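Local coordinates for putative protein (PDB 1T6T), which is of unknown function but carries a Toprim domain related to that of ribonuclease M5, and so may act on nucleic acid, at residues D56-E59 / G60-K64; K83-L86 / S87-F91; L92-E95 / N96-N99. All blocks are in the same frame, centred on the assembly; numbering follows the deposited sequence.

How the contacts relate
The three contacts follow one another along the chain within the Toprim domain. Contact 1 closes helix 51-58 and leads to strand 64-67; contact 2 closes helix 73-88, the helix between strands 64-67 and 92-94; contact 3 carries the chain from strand 92-94 into helix 96-101. Contacts 1 and 2 lie about 11 Å apart between centres and meet at Phe91, whose CE1 is 3.6 Å from Leu58 CB. Contacts 2 and 3, about 13 Å apart, share a salt bridge, Lys83 NZ to Glu95 OE1 at 2.8 Å. Contacts 1 and 3, about 17 Å apart, join where Glu63 O probably accepts from Leu92 N at 2.8 Å.

Contact 1: D56-E59 / G60-K64; sequences DMLE and GKWEK
Two backbone N-H groups, those of Lys61 and Trp62, converge on Leu58 O as helix 51-58 runs out and the chain turns back toward strand 64-67. The Trp62 bond, N to Leu58 O at 3.0 Å, is nearly straight and lies in the carbonyl plane; that of Lys61 N, 2.9 Å from the same Leu58 O, comes in tilted 34° from that plane. One oxygen of the last helical residue therefore holds two successive residues of the loop. The turn is made at Glu59, the first residue to leave helical angles, and at Gly60, whose positive phi of 71° favours glycine.

A water adds a second polar link. It donates to Met57 O at 2.6 Å and accepts from Lys61 NZ at 2.7 Å. The lysine chain is extended beyond CG and runs back beside the helix end, its CD 3.6 Å from Met57 O, which brings the ammonium to the water.

The apolar part is a single touch: Leu58 CD2 reaches Trp62 CD1 at 4.0 Å, the side chains crossing at about a right angle. Both side chains also touch Val23 of strand 23-26, and Leu58 packs on Ile44.

Carbonyls at a helix C-terminus lack the next turn's N-H groups; here the loop supplies them to Leu58, and the Lys61 ammonium, bridged by water to Met57 O, would probably complement the negative end of the helix dipole.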
# COMPACT_ATOMS: atom_id res chain seq x y z
N ASP B 56 0.95 15.73 8.97
CA ASP B 56 1.24 17.12 8.63
C ASP B 56 0.12 17.79 7.84
O ASP B 56 -0.14 18.98 8.01
CB ASP B 56 2.56 17.21 7.86
CG ASP B 56 3.75 16.78 8.69
OD1 ASP B 56 3.66 16.84 9.94
OD2 ASP B 56 4.78 16.38 8.11
N MSE B 57 -0.55 17.02 6.99
CA MSE B 57 -1.66 17.53 6.18
C MSE B 57 -2.89 17.86 7.02
O MSE B 57 -3.63 18.79 6.70
CB MSE B 57 -2.08 16.49 5.14
CG MSE B 57 -1.10 16.28 4.00
SE MSE B 57 -1.63 14.74 2.95
CE MSE B 57 -3.07 15.54 1.93
N LEU B 58 -3.09 17.10 8.09
CA LEU B 58 -4.26 17.29 8.95
C LEU B 58 -4.06 18.23 10.13
O LEU B 58 -5.03 18.80 10.63
CB LEU B 58 -4.72 15.93 9.48
CG LEU B 58 -5.04 14.86 8.43
CD1 LEU B 58 -5.35 13.55 9.14
CD2 LEU B 58 -6.20 15.30 7.56
N GLU B 59 -2.82 18.38 10.58
CA GLU B 59 -2.51 19.22 11.73
C GLU B 59 -3.16 20.60 11.67
O GLU B 59 -2.99 21.34 10.70
CB GLU B 59 -1.00 19.40 11.87
CG GLU B 59 -0.60 19.98 13.21
CD GLU B 59 0.88 20.30 13.29
OE1 GLU B 59 1.68 19.63 12.61
OE2 GLU B 59 1.22 21.23 14.05
N GLY B 60 -3.91 20.93 12.72
CA GLY B 60 -4.57 22.22 12.80
C GLY B 60 -5.73 22.44 11.85
O GLY B 60 -6.30 23.53 11.80
N LYS B 61 -6.09 21.41 11.09
CA LYS B 61 -7.20 21.53 10.14
C LYS B 61 -8.34 20.58 10.47
O LYS B 61 -9.51 20.96 10.40
CB LYS B 61 -6.70 21.27 8.72
CG LYS B 61 -5.69 22.28 8.23
CD LYS B 61 -5.31 22.01 6.78
CE LYS B 61 -4.34 23.06 6.26
NZ LYS B 61 -4.04 22.83 4.82
N TRP B 62 -8.00 19.35 10.81
CA TRP B 62 -9.01 18.36 11.16
C TRP B 62 -8.65 17.68 12.47
O TRP B 62 -7.48 17.40 12.73
CB TRP B 62 -9.13 17.32 10.03
CG TRP B 62 -9.49 17.95 8.72
CD1 TRP B 62 -8.64 18.47 7.79
CD2 TRP B 62 -10.81 18.17 8.22
NE1 TRP B 62 -9.34 19.01 6.74
CE2 TRP B 62 -10.68 18.84 6.98
CE3 TRP B 62 -12.10 17.88 8.69
CZ2 TRP B 62 -11.79 19.21 6.20
CZ3 TRP B 62 -13.20 18.25 7.93
CH2 TRP B 62 -13.03 18.91 6.70
N GLU B 63 -9.65 17.43 13.30
CA GLU B 63 -9.41 16.78 14.58
C GLU B 63 -9.78 15.31 14.54
O GLU B 63 -9.31 14.52 15.35
CB GLU B 63 -10.23 17.46 15.68
CG GLU B 63 -9.93 18.94 15.86
CD GLU B 63 -10.91 19.61 16.80
OE1 GLU B 63 -10.72 20.81 17.11
OE2 GLU B 63 -11.88 18.95 17.22
N LYS B 64 -10.63 14.94 13.59
CA LYS B 64 -11.11 13.57 13.47
C LYS B 64 -10.78 12.94 12.13
O LYS B 64 -10.83 13.60 11.08
CB LYS B 64 -12.62 13.54 13.71
CG LYS B 64 -13.17 12.15 14.00
CD LYS B 64 -14.70 12.17 14.10
CE LYS B 64 -15.21 13.17 15.12
NZ LYS B 64 -15.02 14.59 14.70
O HOH W 1 -3.23 20.26 4.56

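Contact 2: K83-L86 / S87-F91; sequences KELL and SSQGF
The Phe91 ring has Leu86 O near its plane, at the edge, with ring atom CD2 3.5 Å away. Leu86 CD2 comes to Phe91 CD2 at 3.7 Å, the leucine and phenylalanine side chains crossing obliquely. This is a Schellman motif ending helix 73-88, the helix of a beta-alpha-beta unit. Gly90 turns the chain with a positive phi of 95°, at which a CB would be jammed against the preceding carbonyl. Phe91 N then donates to Leu86 O at 3.0 Å, and Gly90 N to Ser87 O.

Leu86 is buried, reaching Val65 and Leu67, so the Leu86-Phe91 pair joins the end of helix 73-88 to strand 64-67 and, where Phe91 touches Leu58, to helix 51-58. Lys83 sends its ammonium to a salt bridge with Glu95.

In both serines OG is rotated to lie between its own backbone N and carbonyl carbon (chi1 63° in Ser87, 78° in Ser88), which turns it back to the carbonyls of the preceding turn. Ser87 OG is 2.9 Å from Lys83 O and 3.0 Å from Glu84 O. The Gln89 chain bends at chi2, bringing NE2 to Ser88 OG, which itself donates to Leu85 O at 2.6 Å.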
# COMPACT_ATOMS: atom_id res chain seq x y z
N LYS B 83 -3.91 3.89 12.99
CA LYS B 83 -4.70 4.14 14.20
C LYS B 83 -3.76 4.56 15.32
O LYS B 83 -3.99 5.55 16.01
CB LYS B 83 -5.45 2.87 14.60
CG LYS B 83 -6.28 3.00 15.86
CD LYS B 83 -6.94 1.68 16.20
CE LYS B 83 -7.73 1.76 17.49
NZ LYS B 83 -8.42 0.47 17.76
N GLU B 84 -2.68 3.80 15.50
CA GLU B 84 -1.70 4.09 16.53
C GLU B 84 -1.02 5.44 16.30
O GLU B 84 -0.88 6.24 17.22
CB GLU B 84 -0.66 2.97 16.59
CG GLU B 84 0.45 3.15 17.62
CD GLU B 84 -0.07 3.45 19.02
OE1 GLU B 84 -1.10 2.87 19.42
OE2 GLU B 84 0.58 4.25 19.73
N LEU B 85 -0.60 5.69 15.06
CA LEU B 85 0.06 6.95 14.74
C LEU B 85 -0.83 8.16 14.96
O LEU B 85 -0.45 9.10 15.65
CB LEU B 85 0.55 6.95 13.28
CG LEU B 85 1.18 8.28 12.83
CD1 LEU B 85 2.37 8.62 13.72
CD2 LEU B 85 1.62 8.17 11.38
N LEU B 86 -2.02 8.14 14.38
CA LEU B 86 -2.93 9.27 14.52
C LEU B 86 -3.31 9.52 15.97
O LEU B 86 -3.32 10.67 16.42
CB LEU B 86 -4.17 9.06 13.65
CG LEU B 86 -3.87 9.14 12.14
CD1 LEU B 86 -5.08 8.68 11.36
CD2 LEU B 86 -3.49 10.56 11.75
N SER B 87 -3.61 8.46 16.72
CA SER B 87 -3.97 8.67 18.12
C SER B 87 -2.77 9.24 18.89
O SER B 87 -2.95 10.07 19.78
CB SER B 87 -4.45 7.35 18.75
OG SER B 87 -3.42 6.37 18.77
N SER B 88 -1.56 8.81 18.54
CA SER B 88 -0.37 9.30 19.23
C SER B 88 -0.14 10.79 18.97
O SER B 88 0.48 11.47 19.78
CB SER B 88 0.88 8.53 18.79
OG SER B 88 1.35 8.96 17.52
N GLN B 89 -0.66 11.28 17.85
CA GLN B 89 -0.49 12.69 17.49
C GLN B 89 -1.65 13.57 17.93
O GLN B 89 -1.68 14.76 17.60
CB GLN B 89 -0.28 12.82 15.98
CG GLN B 89 0.87 11.98 15.42
CD GLN B 89 2.21 12.31 16.06
OE1 GLN B 89 2.63 13.47 16.08
NE2 GLN B 89 2.89 11.30 16.59
N GLY B 90 -2.60 13.00 18.65
CA GLY B 90 -3.73 13.78 19.15
C GLY B 90 -5.01 13.79 18.34
O GLY B 90 -5.93 14.55 18.65
N PHE B 91 -5.08 12.97 17.30
CA PHE B 91 -6.29 12.90 16.47
C PHE B 91 -7.30 11.91 17.02
O PHE B 91 -6.94 10.94 17.68
CB PHE B 91 -5.93 12.48 15.04
CG PHE B 91 -5.11 13.48 14.30
CD1 PHE B 91 -5.70 14.58 13.68
CD2 PHE B 91 -3.72 13.35 14.24
CE1 PHE B 91 -4.94 15.53 13.01
CE2 PHE B 91 -2.94 14.29 13.57
CZ PHE B 91 -3.55 15.38 12.96

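Contact 3: L92-E95 / N96-N99; sequences LVDE and NFRN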
# COMPACT_ATOMS: atom_id res chain seq x y z
N LEU B 92 -8.58 12.17 16.75
CA LEU B 92 -9.65 11.27 17.16
C LEU B 92 -9.81 10.32 15.97
O LEU B 92 -9.98 10.77 14.84
CB LEU B 92 -10.94 12.05 17.40
CG LEU B 92 -10.89 13.01 18.59
CD1 LEU B 92 -12.18 13.82 18.67
CD2 LEU B 92 -10.68 12.21 19.87
N VAL B 93 -9.74 9.02 16.23
CA VAL B 93 -9.85 8.02 15.18
C VAL B 93 -11.22 7.34 15.16
O VAL B 93 -11.66 6.79 16.17
CB VAL B 93 -8.74 6.95 15.34
CG1 VAL B 93 -8.88 5.87 14.29
CG2 VAL B 93 -7.37 7.62 15.24
N ASP B 94 -11.88 7.38 14.01
CA ASP B 94 -13.20 6.77 13.86
C ASP B 94 -13.09 5.48 13.05
O ASP B 94 -12.72 5.50 11.88
CB ASP B 94 -14.14 7.74 13.13
CG ASP B 94 -15.57 7.24 13.07
OD1 ASP B 94 -15.80 6.03 13.31
OD2 ASP B 94 -16.46 8.05 12.77
N GLU B 95 -13.41 4.35 13.69
CA GLU B 95 -13.36 3.05 13.02
C GLU B 95 -14.77 2.50 12.82
O GLU B 95 -14.94 1.41 12.28
CB GLU B 95 -12.55 2.05 13.85
CG GLU B 95 -11.06 2.28 13.86
CD GLU B 95 -10.33 1.18 14.60
OE1 GLU B 95 -10.38 1.16 15.85
OE2 GLU B 95 -9.71 0.32 13.94
N ASN B 96 -15.77 3.24 13.26
CA ASN B 96 -17.15 2.79 13.14
C ASN B 96 -17.59 2.44 11.73
O ASN B 96 -18.29 1.46 11.52
CB ASN B 96 -18.12 3.82 13.73
CG ASN B 96 -17.91 4.03 15.22
OD1 ASN B 96 -17.67 3.07 15.96
ND2 ASN B 96 -18.00 5.27 15.66
N PHE B 97 -17.20 3.25 10.75
CA PHE B 97 -17.61 2.98 9.37
C PHE B 97 -16.97 1.71 8.83
O PHE B 97 -17.64 0.90 8.18
CB PHE B 97 -17.28 4.18 8.48
CG PHE B 97 -18.23 5.33 8.67
CD1 PHE B 97 -19.48 5.33 8.06
CD2 PHE B 97 -17.88 6.40 9.49
CE1 PHE B 97 -20.38 6.38 8.26
CE2 PHE B 97 -18.77 7.45 9.71
CZ PHE B 97 -20.02 7.44 9.09
N ARG B 98 -15.68 1.55 9.09
CA ARG B 98 -14.98 0.37 8.63
C ARG B 98 -15.52 -0.87 9.34
O ARG B 98 -15.75 -1.90 8.71
CB ARG B 98 -13.48 0.51 8.91
CG ARG B 98 -12.64 -0.67 8.42
CD ARG B 98 -11.16 -0.35 8.49
NE ARG B 98 -10.33 -1.44 7.97
CZ ARG B 98 -9.89 -2.46 8.69
NH1 ARG B 98 -10.20 -2.55 9.97
NH2 ARG B 98 -9.13 -3.40 8.13
N ASN B 99 -15.72 -0.77 10.65
CA ASN B 99 -16.23 -1.91 11.41
C ASN B 99 -17.62 -2.34 10.96
O ASN B 99 -17.96 -3.52 11.03
CB ASN B 99 -16.24 -1.62 12.91
CG ASN B 99 -14.85 -1.58 13.50
OD1 ASN B 99 -13.91 -2.14 12.94
ND2 ASN B 99 -14.72 -0.92 14.65
O HOH W 2 -14.05 3.98 9.96
O HOH W 3 -19.02 7.38 13.66
O HOH W 4 -11.68 -0.96 11.82
O HOH W 5 -12.45 -0.58 16.63
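Asp94 stands just before the turn into helix 96-101, and its carboxylate reaches forward to Asn96 and Phe97. Its CB carries CG anti to the backbone N (chi1 -174°), alongside the carbonyl carbon, which sends the carboxylate ahead along the chain. CG itself stays 4.0 Å from Asn96 N. OD1 accepts from that N-H at 2.8 Å, met nearly along its own C-O axis though the N-H...O angle is only 140°. The same OD1 lies 3.2 Å from Asn96 CB. OD2 faces the edge of the Phe97 ring, 3.9 Å from CE2, with carboxylate and ring planes 45° apart, and accepts a hydrogen bond from a water, 2.8 Å from OD2, that in turn accepts from Asn96 ND2.

The bond to Asn96 N is a helix-capping one, at the point where strand 92-94 of the parallel sheet passes into the helix. A leucine in place of Asp94 would probably leave Asn96 N-H without its capping acceptor and the bridging water without its hold on OD2.

Glu95 O opens the helical bonding, accepting from Asn99 N at 2.8 Å. Beyond it, two waters tie the Glu95 carboxylate to Asn99, one of them also held by Arg98 NH1; Asn99 OD1 also accepts from Lys102 NZ. Besides Lys83, the carboxylate has a partner in Asn79 at OE2, while Arg98 NE donates to Phe69 O and NH2 pairs with Glu76.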